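Local coordinates for protein NAD(P)H-hydrate epimerase (PDB 1JZT) that catalyses the epimerization of the R- and S-forms of NAD(P)HX, a hydrated, damaged form of NAD(P)H, so that both epimers can be repaired, at residues Lys59-Ala65 against Tyr86-Tyr92; Val137-Phe143 against Val170-Thr176; Thr214-Arg220 against Thr240-Leu246. One frame throughout, in Å; residues are numbered along the deposited sequence.

Overall arrangement
All three contacts belong to one mixed beta sheet. Interactions 1 and 2 are neighbours, centres about 14 Å apart, because strands 60-65 and 133-139 lie side by side: Phe62 O and Val137 N, 2.8 Å apart, probably form one of the hydrogen bonds joining them. Interaction 3 closes the far side of the sheet, its centre about 15 Å from that of interaction 2 and about 21 Å from that of interaction 1, touching neither. The predicted sites gather at the C-terminal ends of the central parallel strands. Interaction 2 supplies Asp138 and Thr176 for potassium and Gly142, Phe143 and Asp173 for NADPHX; in interaction 1 the side chain of Ala65 is about 4 Å from Gly71 of the NADPHX site.

Interaction 1. Residues Lys59-Ala65 against Tyr86-Tyr92; sequences KHVFVIA and YNPVVFY
Strands 60-65 and 88-91 run parallel, their axes 4.6 Å apart at closest approach and 25° from each other, with Val61, Phe62, Val63 and Ile64 paired to Pro88, Val89, Val90 and Phe91. The backbone bonds alternate from Val61 N to Asn87 O through to Ala65 N to Phe91 O; the shortest joins Phe91 N to Val63 O at 2.7 Å. At the start of the pairing, the Asn87 side chain reaches back to the segment 59-65: ND2 donates to Lys59 O over 3.2 Å, nearly straight at 170°, with the acceptor in the plane of the amide but the donor above the carbonyl plane. A water that donates to the same Lys59 O accepts from Asn87 N.

The two strands and helix 69-83 form a right-handed beta-alpha-beta unit of the Rossmann-like YjeF N-terminal fold. Val61, Val63, Pro88 and Val90 share one face, where helix 69-83 packs on Val61, Pro88 and Val90 and helix 100-111 also reaches Val90; Val63 CB meets Val90 CG2 at 4.0 Å. The other face mixes aromatic and branched aliphatic side chains. Phe62, its CG turned away from the backbone N (chi1 -166°), leans across to the second strand and sets CZ against Phe91 CB at 3.4 Å, while its CD1 meets Val89 CG1. Ile64 and Phe91 run alongside, CG2 against CD2. Trp124 stacks on the Phe91 ring and Tyr127 meets Phe62. The two methyls of Val89 divide their contacts: CG1 turns to Phe62, CG2 to His60 CD2, 3.7 Å away. The His60 ring presents its edge to Asn87 O, and its ND1 is bonded to Lys132 O. Tyr92 brings its ring edge, through CD1, to within 3.5 Å of Ala65 O.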
loop_
_atom_site.group_PDB
_atom_site.type_symbol
_atom_site.label_atom_id
_atom_site.label_comp_id
_atom_site.label_asym_id
_atom_site.label_seq_id
_atom_site.Cartn_x
_atom_site.Cartn_y
_atom_site.Cartn_z
ATOM N N LYS A 59 8.336 3.514 18.412
ATOM C CA LYS A 59 7.023 3.624 17.784
ATOM C C LYS A 59 6.828 2.519 16.749
ATOM O O LYS A 59 7.794 1.969 16.217
ATOM C CB LYS A 59 6.856 4.990 17.118
ATOM C CG LYS A 59 6.884 6.168 18.086
ATOM C CD LYS A 59 6.405 7.435 17.402
ATOM C CE LYS A 59 6.395 8.619 18.349
ATOM N NZ LYS A 59 5.984 9.866 17.639
ATOM N N HIS A 60 5.568 2.208 16.468
ATOM C CA HIS A 60 5.226 1.156 15.522
ATOM C C HIS A 60 4.744 1.679 14.176
ATOM O O HIS A 60 4.384 2.848 14.040
ATOM C CB HIS A 60 4.128 0.268 16.114
ATOM C CG HIS A 60 4.398 -0.178 17.519
ATOM N ND1 HIS A 60 4.145 0.620 18.615
ATOM C CD2 HIS A 60 4.919 -1.330 18.005
ATOM C CE1 HIS A 60 4.497 -0.022 19.717
ATOM N NE2 HIS A 60 4.970 -1.207 19.375
ATOM N N VAL A 61 4.776 0.806 13.174
ATOM C CA VAL A 61 4.262 1.138 11.854
ATOM C C VAL A 61 2.969 0.321 11.824
ATOM O O VAL A 61 3.011 -0.912 11.745
ATOM C CB VAL A 61 5.204 0.671 10.703
ATOM C CG1 VAL A 61 4.505 0.849 9.360
ATOM C CG2 VAL A 61 6.497 1.496 10.711
ATOM N N PHE A 62 1.833 1.007 11.918
ATOM C CA PHE A 62 0.531 0.345 11.934
ATOM C C PHE A 62 0.029 0.040 10.528
ATOM O O PHE A 62 -0.375 0.939 9.793
ATOM C CB PHE A 62 -0.494 1.212 12.684
ATOM C CG PHE A 62 -1.763 0.479 13.053
ATOM C CD1 PHE A 62 -1.707 -0.718 13.758
ATOM C CD2 PHE A 62 -3.012 0.994 12.713
ATOM C CE1 PHE A 62 -2.873 -1.399 14.118
ATOM C CE2 PHE A 62 -4.191 0.318 13.069
ATOM C CZ PHE A 62 -4.117 -0.875 13.771
ATOM N N VAL A 63 0.057 -1.239 10.167
ATOM C CA VAL A 63 -0.383 -1.692 8.847
ATOM C C VAL A 63 -1.797 -2.265 8.883
ATOM O O VAL A 63 -2.049 -3.267 9.553
ATOM C CB VAL A 63 0.570 -2.784 8.301
ATOM C CG1 VAL A 63 0.133 -3.228 6.915
ATOM C CG2 VAL A 63 2.000 -2.255 8.271
ATOM N N ILE A 64 -2.717 -1.636 8.152
ATOM C CA ILE A 64 -4.102 -2.107 8.102
ATOM C C ILE A 64 -4.327 -2.817 6.769
ATOM O O ILE A 64 -4.305 -2.196 5.706
ATOM C CB ILE A 64 -5.100 -0.935 8.251
ATOM C CG1 ILE A 64 -4.721 -0.096 9.484
ATOM C CG2 ILE A 64 -6.520 -1.478 8.407
ATOM C CD1 ILE A 64 -5.631 1.112 9.731
ATOM N N ALA A 65 -4.552 -4.125 6.837
ATOM C CA ALA A 65 -4.739 -4.939 5.641
ATOM C C ALA A 65 -6.185 -5.267 5.287
ATOM O O ALA A 65 -6.938 -5.776 6.120
ATOM C CB ALA A 65 -3.930 -6.235 5.781
ATOM N N TYR A 86 12.091 -1.827 11.610
ATOM C CA TYR A 86 10.923 -1.161 12.185
ATOM C C TYR A 86 10.118 -2.103 13.078
ATOM O O TYR A 86 10.401 -3.299 13.154
ATOM C CB TYR A 86 10.020 -0.603 11.079
ATOM C CG TYR A 86 10.674 0.483 10.252
ATOM C CD1 TYR A 86 11.634 0.169 9.294
ATOM C CD2 TYR A 86 10.370 1.827 10.463
ATOM C CE1 TYR A 86 12.282 1.163 8.567
ATOM C CE2 TYR A 86 11.012 2.837 9.741
ATOM C CZ TYR A 86 11.967 2.500 8.800
ATOM O OH TYR A 86 12.633 3.480 8.114
ATOM N N ASN A 87 9.119 -1.545 13.751
ATOM C CA ASN A 87 8.254 -2.303 14.645
ATOM C C ASN A 87 6.850 -2.354 14.060
ATOM O O ASN A 87 5.925 -1.712 14.567
ATOM C CB ASN A 87 8.220 -1.628 16.013
ATOM C CG ASN A 87 9.596 -1.474 16.610
ATOM O OD1 ASN A 87 10.309 -2.458 16.812
ATOM N ND2 ASN A 87 9.987 -0.235 16.893
ATOM N N PRO A 88 6.668 -3.134 12.986
ATOM C CA PRO A 88 5.348 -3.230 12.364
ATOM C C PRO A 88 4.310 -4.010 13.163
ATOM O O PRO A 88 4.629 -4.993 13.831
ATOM C CB PRO A 88 5.658 -3.878 11.015
ATOM C CG PRO A 88 6.786 -4.802 11.354
ATOM C CD PRO A 88 7.655 -3.967 12.272
ATOM N N VAL A 89 3.070 -3.530 13.097
ATOM C CA VAL A 89 1.924 -4.158 13.742
ATOM C C VAL A 89 0.822 -4.184 12.687
ATOM O O VAL A 89 0.460 -3.145 12.124
ATOM C CB VAL A 89 1.423 -3.352 14.967
ATOM C CG1 VAL A 89 0.118 -3.949 15.486
ATOM C CG2 VAL A 89 2.467 -3.368 16.066
ATOM N N VAL A 90 0.294 -5.373 12.418
ATOM C CA VAL A 90 -0.748 -5.536 11.416
ATOM C C VAL A 90 -2.150 -5.717 11.989
ATOM O O VAL A 90 -2.352 -6.494 12.926
ATOM C CB VAL A 90 -0.461 -6.758 10.508
ATOM C CG1 VAL A 90 -1.629 -6.986 9.554
ATOM C CG2 VAL A 90 0.829 -6.540 9.727
ATOM N N PHE A 91 -3.102 -4.989 11.407
ATOM C CA PHE A 91 -4.518 -5.073 11.766
ATOM C C PHE A 91 -5.150 -5.706 10.530
ATOM O O PHE A 91 -5.184 -5.103 9.448
ATOM C CB PHE A 91 -5.100 -3.678 12.034
ATOM C CG PHE A 91 -6.576 -3.679 12.355
ATOM C CD1 PHE A 91 -7.144 -4.709 13.098
ATOM C CD2 PHE A 91 -7.391 -2.633 11.932
ATOM C CE1 PHE A 91 -8.506 -4.697 13.420
ATOM C CE2 PHE A 91 -8.757 -2.607 12.246
ATOM C CZ PHE A 91 -9.312 -3.643 12.991
ATOM N N TYR A 92 -5.615 -6.942 10.696
ATOM C CA TYR A 92 -6.206 -7.736 9.613
ATOM C C TYR A 92 -7.606 -8.169 10.045
ATOM O O TYR A 92 -7.812 -9.319 10.421
ATOM C CB TYR A 92 -5.317 -8.970 9.385
ATOM C CG TYR A 92 -5.456 -9.664 8.046
ATOM C CD1 TYR A 92 -6.108 -9.053 6.974
ATOM C CD2 TYR A 92 -4.863 -10.911 7.830
ATOM C CE1 TYR A 92 -6.162 -9.666 5.720
ATOM C CE2 TYR A 92 -4.905 -11.527 6.581
ATOM C CZ TYR A 92 -5.552 -10.900 5.534
ATOM O OH TYR A 92 -5.572 -11.489 4.289
HETATM O O HOH W 1 8.857 1.269 13.760
#

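Interaction 2. Residues Val137-Phe143 against Val170-Thr176; sequences VDAIFGF and VSVDVPT
The Phe143 ring receives Asp173 OD2 at its edge, in plane and 3.4 Å from CD2, with carboxylate and ring turned 78° apart. On one face of the Phe141 ring lies Ile140 CG2, offset toward the rim, and Thr176 CG2 approaches the same ring obliquely at CD2. Asp173 OD2 also accepts a bond from a water 2.6 Å away; the single N-H of Phe143 is shared between this water and, weakly, Asp173 OD2. Asp173 OD1 is in a salt bridge with Lys202 and accepts from Leu198 N.

Strands 133-139 and 169-172 are the parallel strands of a beta-alpha-beta unit crossing over through helix 153-163, and the predicted sites lie at their C-terminal ends: for potassium Asp138 on the first strand and Thr176 in the loop after the second, with Asn70; for NADPHX Gly142, Phe143 and Asp173 among others.

The Asp138 carboxylate is gripped from several directions. OD1 takes the Thr176 hydroxyl on its syn lone pair at 2.6 Å, whereas OD2 takes Thr176 N on its syn lone pair at 3.0 Å and Ser171 OG on the anti one. These bonds fix the rotation of the carboxylate, which is directed to the segment 170-176 by CG anti to the backbone N (chi1 164°). Thr176 OG1 accepts from Phe141 N, almost straight at 178°.

Backbone bonds from Asp138 N to Val170 O and from Val172 N to Asp138 O bind the strands. On the face carrying Val137 and Val170, Val172 CG2 packs obliquely against Val137 CG1 and also reaches Ala139 CB, 3.9 Å away.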
loop_
_atom_site.group_PDB
_atom_site.type_symbol
_atom_site.label_atom_id
_atom_site.label_comp_id
_atom_site.label_asym_id
_atom_site.label_seq_id
_atom_site.Cartn_x
_atom_site.Cartn_y
_atom_site.Cartn_z
ATOM N N VAL A 137 0.053 2.442 7.489
ATOM C CA VAL A 137 0.046 1.972 6.115
ATOM C C VAL A 137 -1.376 1.564 5.775
ATOM O O VAL A 137 -1.945 0.635 6.374
ATOM C CB VAL A 137 0.958 0.748 5.900
ATOM C CG1 VAL A 137 0.842 0.277 4.451
ATOM C CG2 VAL A 137 2.393 1.104 6.229
ATOM N N ASP A 138 -1.933 2.270 4.800
ATOM C CA ASP A 138 -3.287 2.044 4.323
ATOM C C ASP A 138 -3.281 1.033 3.187
ATOM O O ASP A 138 -3.036 1.387 2.038
ATOM C CB ASP A 138 -3.892 3.373 3.838
ATOM C CG ASP A 138 -5.126 3.176 2.978
ATOM O OD1 ASP A 138 -5.893 2.215 3.233
ATOM O OD2 ASP A 138 -5.339 3.989 2.044
ATOM N N ALA A 139 -3.540 -0.224 3.520
ATOM C CA ALA A 139 -3.588 -1.287 2.528
ATOM C C ALA A 139 -4.981 -1.922 2.565
ATOM O O ALA A 139 -5.125 -3.145 2.459
ATOM C CB ALA A 139 -2.514 -2.343 2.834
ATOM N N ILE A 140 -6.009 -1.092 2.725
ATOM C CA ILE A 140 -7.380 -1.600 2.789
ATOM C C ILE A 140 -7.897 -2.054 1.427
ATOM O O ILE A 140 -8.075 -3.254 1.208
ATOM C CB ILE A 140 -8.366 -0.548 3.387
ATOM C CG1 ILE A 140 -8.122 -0.386 4.887
ATOM C CG2 ILE A 140 -9.808 -1.028 3.251
ATOM C CD1 ILE A 140 -6.794 0.166 5.241
ATOM N N PHE A 141 -8.144 -1.110 0.520
ATOM C CA PHE A 141 -8.631 -1.451 -0.819
ATOM C C PHE A 141 -7.781 -0.858 -1.931
ATOM O O PHE A 141 -7.308 0.272 -1.826
ATOM C CB PHE A 141 -10.089 -1.001 -1.005
ATOM C CG PHE A 141 -11.073 -1.792 -0.202
ATOM C CD1 PHE A 141 -11.115 -3.180 -0.304
ATOM C CD2 PHE A 141 -11.950 -1.155 0.668
ATOM C CE1 PHE A 141 -12.016 -3.923 0.449
ATOM C CE2 PHE A 141 -12.857 -1.891 1.427
ATOM C CZ PHE A 141 -12.887 -3.276 1.319
ATOM N N GLY A 142 -7.610 -1.635 -2.998
ATOM C CA GLY A 142 -6.822 -1.205 -4.136
ATOM C C GLY A 142 -7.628 -0.681 -5.313
ATOM O O GLY A 142 -8.811 -0.368 -5.181
ATOM N N PHE A 143 -6.995 -0.609 -6.481
ATOM C CA PHE A 143 -7.650 -0.080 -7.676
ATOM C C PHE A 143 -8.948 -0.777 -8.089
ATOM O O PHE A 143 -9.679 -0.270 -8.940
ATOM C CB PHE A 143 -6.657 -0.060 -8.849
ATOM C CG PHE A 143 -6.389 -1.409 -9.459
ATOM C CD1 PHE A 143 -7.282 -1.968 -10.368
ATOM C CD2 PHE A 143 -5.235 -2.114 -9.132
ATOM C CE1 PHE A 143 -7.026 -3.211 -10.948
ATOM C CE2 PHE A 143 -4.967 -3.357 -9.701
ATOM C CZ PHE A 143 -5.865 -3.908 -10.612
ATOM N N VAL A 170 0.373 6.203 4.793
ATOM C CA VAL A 170 1.042 5.782 3.563
ATOM C C VAL A 170 0.050 4.872 2.838
ATOM O O VAL A 170 -0.183 3.741 3.281
ATOM C CB VAL A 170 2.319 4.955 3.872
ATOM C CG1 VAL A 170 2.976 4.496 2.572
ATOM C CG2 VAL A 170 3.297 5.788 4.711
ATOM N N SER A 171 -0.532 5.356 1.739
ATOM C CA SER A 171 -1.521 4.573 0.993
ATOM C C SER A 171 -0.921 3.691 -0.084
ATOM O O SER A 171 -0.125 4.149 -0.904
ATOM C CB SER A 171 -2.570 5.494 0.349
ATOM O OG SER A 171 -3.441 6.041 1.319
ATOM N N VAL A 172 -1.329 2.423 -0.082
ATOM C CA VAL A 172 -0.849 1.450 -1.050
ATOM C C VAL A 172 -1.694 1.481 -2.322
ATOM O O VAL A 172 -2.905 1.232 -2.293
ATOM C CB VAL A 172 -0.885 0.018 -0.469
ATOM C CG1 VAL A 172 -0.285 -0.958 -1.469
ATOM C CG2 VAL A 172 -0.115 -0.024 0.844
ATOM N N ASP A 173 -1.021 1.790 -3.426
ATOM C CA ASP A 173 -1.601 1.872 -4.759
ATOM C C ASP A 173 -2.508 3.088 -4.965
ATOM O O ASP A 173 -2.225 3.941 -5.810
ATOM C CB ASP A 173 -2.357 0.587 -5.098
ATOM C CG ASP A 173 -2.627 0.468 -6.579
ATOM O OD1 ASP A 173 -1.741 0.874 -7.362
ATOM O OD2 ASP A 173 -3.704 -0.038 -6.960
ATOM N N VAL A 174 -3.597 3.149 -4.206
ATOM C CA VAL A 174 -4.549 4.256 -4.257
ATOM C C VAL A 174 -5.080 4.507 -2.847
ATOM O O VAL A 174 -5.105 3.603 -2.014
ATOM C CB VAL A 174 -5.759 3.956 -5.198
ATOM C CG1 VAL A 174 -5.305 3.908 -6.640
ATOM C CG2 VAL A 174 -6.424 2.641 -4.805
ATOM N N PRO A 175 -5.494 5.752 -2.552
ATOM C CA PRO A 175 -6.026 6.072 -1.221
ATOM C C PRO A 175 -7.362 5.356 -1.050
ATOM O O PRO A 175 -8.261 5.516 -1.876
ATOM C CB PRO A 175 -6.193 7.594 -1.267
ATOM C CG PRO A 175 -5.157 8.028 -2.279
ATOM C CD PRO A 175 -5.305 6.975 -3.349
ATOM N N THR A 176 -7.493 4.558 0.002
ATOM C CA THR A 176 -8.733 3.824 0.228
ATOM C C THR A 176 -9.922 4.781 0.345
ATOM O O THR A 176 -9.855 5.783 1.052
ATOM C CB THR A 176 -8.618 2.955 1.494
ATOM O OG1 THR A 176 -7.599 1.964 1.294
ATOM C CG2 THR A 176 -9.938 2.265 1.798
HETATM O O HOH W 2 -5.093 1.459 -0.025
HETATM O O HOH W 3 -4.321 -2.359 -6.027
#

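Interaction 3. Residues Thr214-Arg220 against Thr240-Leu246; sequences THYVGGR and TDQILKL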
loop_
_atom_site.group_PDB
_atom_site.type_symbol
_atom_site.label_atom_id
_atom_site.label_comp_id
_atom_site.label_asym_id
_atom_site.label_seq_id
_atom_site.Cartn_x
_atom_site.Cartn_y
_atom_site.Cartn_z
ATOM N N THR A 214 3.729 12.916 -0.745
ATOM C CA THR A 214 4.886 12.547 -1.547
ATOM C C THR A 214 4.412 11.351 -2.384
ATOM O O THR A 214 3.775 10.439 -1.851
ATOM C CB THR A 214 6.084 12.140 -0.666
ATOM O OG1 THR A 214 6.481 13.252 0.145
ATOM C CG2 THR A 214 7.262 11.718 -1.534
ATOM N N HIS A 215 4.710 11.358 -3.681
ATOM C CA HIS A 215 4.268 10.295 -4.582
ATOM C C HIS A 215 5.407 9.410 -5.087
ATOM O O HIS A 215 6.411 9.891 -5.623
ATOM C CB HIS A 215 3.525 10.913 -5.782
ATOM C CG HIS A 215 2.763 9.926 -6.620
ATOM N ND1 HIS A 215 2.279 10.241 -7.875
ATOM C CD2 HIS A 215 2.367 8.653 -6.377
ATOM C CE1 HIS A 215 1.619 9.206 -8.366
ATOM N NE2 HIS A 215 1.656 8.229 -7.475
ATOM N N TYR A 216 5.229 8.108 -4.898
ATOM C CA TYR A 216 6.173 7.091 -5.342
ATOM C C TYR A 216 5.425 6.091 -6.215
ATOM O O TYR A 216 4.211 5.897 -6.068
ATOM C CB TYR A 216 6.740 6.302 -4.156
ATOM C CG TYR A 216 7.707 7.027 -3.248
ATOM C CD1 TYR A 216 9.041 7.190 -3.607
ATOM C CD2 TYR A 216 7.303 7.481 -1.994
ATOM C CE1 TYR A 216 9.959 7.783 -2.735
ATOM C CE2 TYR A 216 8.207 8.073 -1.113
ATOM C CZ TYR A 216 9.533 8.217 -1.493
ATOM O OH TYR A 216 10.425 8.779 -0.618
ATOM N N VAL A 217 6.149 5.457 -7.131
ATOM C CA VAL A 217 5.563 4.411 -7.960
ATOM C C VAL A 217 6.444 3.191 -7.694
ATOM O O VAL A 217 7.663 3.319 -7.542
ATOM C CB VAL A 217 5.586 4.747 -9.478
ATOM C CG1 VAL A 217 7.008 4.834 -10.001
ATOM C CG2 VAL A 217 4.801 3.689 -10.239
ATOM N N GLY A 218 5.820 2.020 -7.612
ATOM C CA GLY A 218 6.551 0.794 -7.336
ATOM C C GLY A 218 6.101 -0.348 -8.226
ATOM O O GLY A 218 5.163 -0.198 -9.007
ATOM N N GLY A 219 6.767 -1.493 -8.109
ATOM C CA GLY A 219 6.421 -2.631 -8.944
ATOM C C GLY A 219 7.281 -2.581 -10.191
ATOM O O GLY A 219 6.795 -2.310 -11.289
ATOM N N ARG A 220 8.573 -2.847 -10.020
ATOM C CA ARG A 220 9.520 -2.805 -11.131
ATOM C C ARG A 220 9.574 -4.134 -11.883
ATOM O O ARG A 220 10.476 -4.940 -11.670
ATOM C CB ARG A 220 10.908 -2.436 -10.596
ATOM C CG ARG A 220 11.966 -2.155 -11.652
ATOM C CD ARG A 220 13.241 -1.609 -11.012
ATOM N NE ARG A 220 14.265 -1.292 -12.012
ATOM C CZ ARG A 220 15.465 -0.799 -11.722
ATOM N NH1 ARG A 220 15.801 -0.559 -10.454
ATOM N NH2 ARG A 220 16.335 -0.550 -12.694
ATOM N N THR A 240 19.142 -0.001 -8.105
ATOM C CA THR A 240 18.393 -1.238 -7.907
ATOM C C THR A 240 17.091 -0.982 -7.138
ATOM O O THR A 240 16.450 -1.924 -6.680
ATOM C CB THR A 240 19.229 -2.290 -7.134
ATOM O OG1 THR A 240 19.695 -1.708 -5.913
ATOM C CG2 THR A 240 20.439 -2.755 -7.962
ATOM N N ASP A 241 16.707 0.288 -7.007
ATOM C CA ASP A 241 15.482 0.673 -6.293
ATOM C C ASP A 241 14.223 0.018 -6.846
ATOM O O ASP A 241 14.119 -0.233 -8.049
ATOM C CB ASP A 241 15.248 2.184 -6.354
ATOM C CG ASP A 241 16.263 2.983 -5.564
ATOM O OD1 ASP A 241 17.030 2.393 -4.780
ATOM O OD2 ASP A 241 16.278 4.223 -5.733
ATOM N N GLN A 242 13.258 -0.241 -5.967
ATOM C CA GLN A 242 11.995 -0.834 -6.398
ATOM C C GLN A 242 10.898 0.232 -6.322
ATOM O O GLN A 242 9.700 -0.059 -6.433
ATOM C CB GLN A 242 11.636 -2.037 -5.527
ATOM C CG GLN A 242 12.640 -3.192 -5.650
ATOM C CD GLN A 242 12.730 -3.741 -7.064
ATOM O OE1 GLN A 242 11.774 -4.321 -7.574
ATOM N NE2 GLN A 242 13.877 -3.552 -7.707
ATOM N N ILE A 243 11.341 1.471 -6.129
ATOM C CA ILE A 243 10.467 2.630 -6.052
ATOM C C ILE A 243 11.170 3.778 -6.772
ATOM O O ILE A 243 12.390 3.748 -6.963
ATOM C CB ILE A 243 10.209 3.072 -4.587
ATOM C CG1 ILE A 243 11.540 3.434 -3.912
ATOM C CG2 ILE A 243 9.486 1.974 -3.821
ATOM C CD1 ILE A 243 11.379 4.088 -2.543
ATOM N N LEU A 244 10.385 4.770 -7.180
ATOM C CA LEU A 244 10.876 5.970 -7.862
ATOM C C LEU A 244 10.003 7.128 -7.387
ATOM O O LEU A 244 8.774 7.033 -7.412
ATOM C CB LEU A 244 10.734 5.844 -9.385
ATOM C CG LEU A 244 11.057 7.120 -10.180
ATOM C CD1 LEU A 244 12.519 7.508 -9.961
ATOM C CD2 LEU A 244 10.791 6.898 -11.667
ATOM N N LYS A 245 10.626 8.206 -6.934
ATOM C CA LYS A 245 9.873 9.360 -6.471
ATOM C C LYS A 245 9.227 10.006 -7.702
ATOM O O LYS A 245 9.927 10.457 -8.613
ATOM C CB LYS A 245 10.811 10.337 -5.755
ATOM C CG LYS A 245 10.128 11.485 -5.045
ATOM C CD LYS A 245 11.174 12.375 -4.395
ATOM C CE LYS A 245 10.544 13.585 -3.749
ATOM N NZ LYS A 245 9.566 13.158 -2.716
ATOM N N LEU A 246 7.891 10.003 -7.704
ATOM C CA LEU A 246 7.014 10.513 -8.768
ATOM C C LEU A 246 6.683 9.464 -9.835
ATOM O O LEU A 246 7.348 9.428 -10.893
ATOM C CB LEU A 246 7.586 11.770 -9.417
ATOM C CG LEU A 246 7.111 13.068 -8.757
ATOM C CD1 LEU A 246 7.532 13.072 -7.289
ATOM C CD2 LEU A 246 7.695 14.265 -9.486
ATOM O OXT LEU A 246 5.753 8.662 -9.585
HETATM O O HOH W 4 8.985 -3.808 -7.378
HETATM O O HOH W 5 11.588 -5.991 -9.595
#
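Val217 and Leu244 form the antiparallel hydrogen-bonded pair that joins strand 214-218 to 243-245, the C-terminal edge strand of the mixed sheet of this Rossmann-like fold. Val217 N donates to Leu244 O and Leu244 N to Val217 O, each over 3.1 Å, the second more bent (139°); a third bond, from Leu246 N to His215 O, extends the pairing at 2.6 Å. In the non-hydrogen-bonded pair beside it, Tyr216 CA and Lys245 CA approach to 4.5 Å.

Apolar packing is divided between the two faces. On one, Tyr216 lays CE1 near Ile243 CD1 and also against Lys245 CB; helix 28-46 covers this side, where Ala42 touches Tyr216 and Gln41 touches Ile243. Across the sheet, Val217 and Leu244 run alongside each other, Val217 CG1 3.9 Å from Leu244 CB.

Polar side chains tie the loops beyond the strands. The extended Arg220 chain carries NH1 to Asp241 O at 3.0 Å, in the carbonyl plane and on a lone pair; NH1 also binds Ser239 O. A bend at chi2 (-61°) brings the Gln242 amide back beside Arg220, OE1 near CB and NE2 near CD, within 16° of the guanidinium plane, and NE2 donates to Thr240 O. Two waters donate to Gln242 OE1: one accepts from Arg220 N, and the other donates to Arg220 O over 2.6 Å.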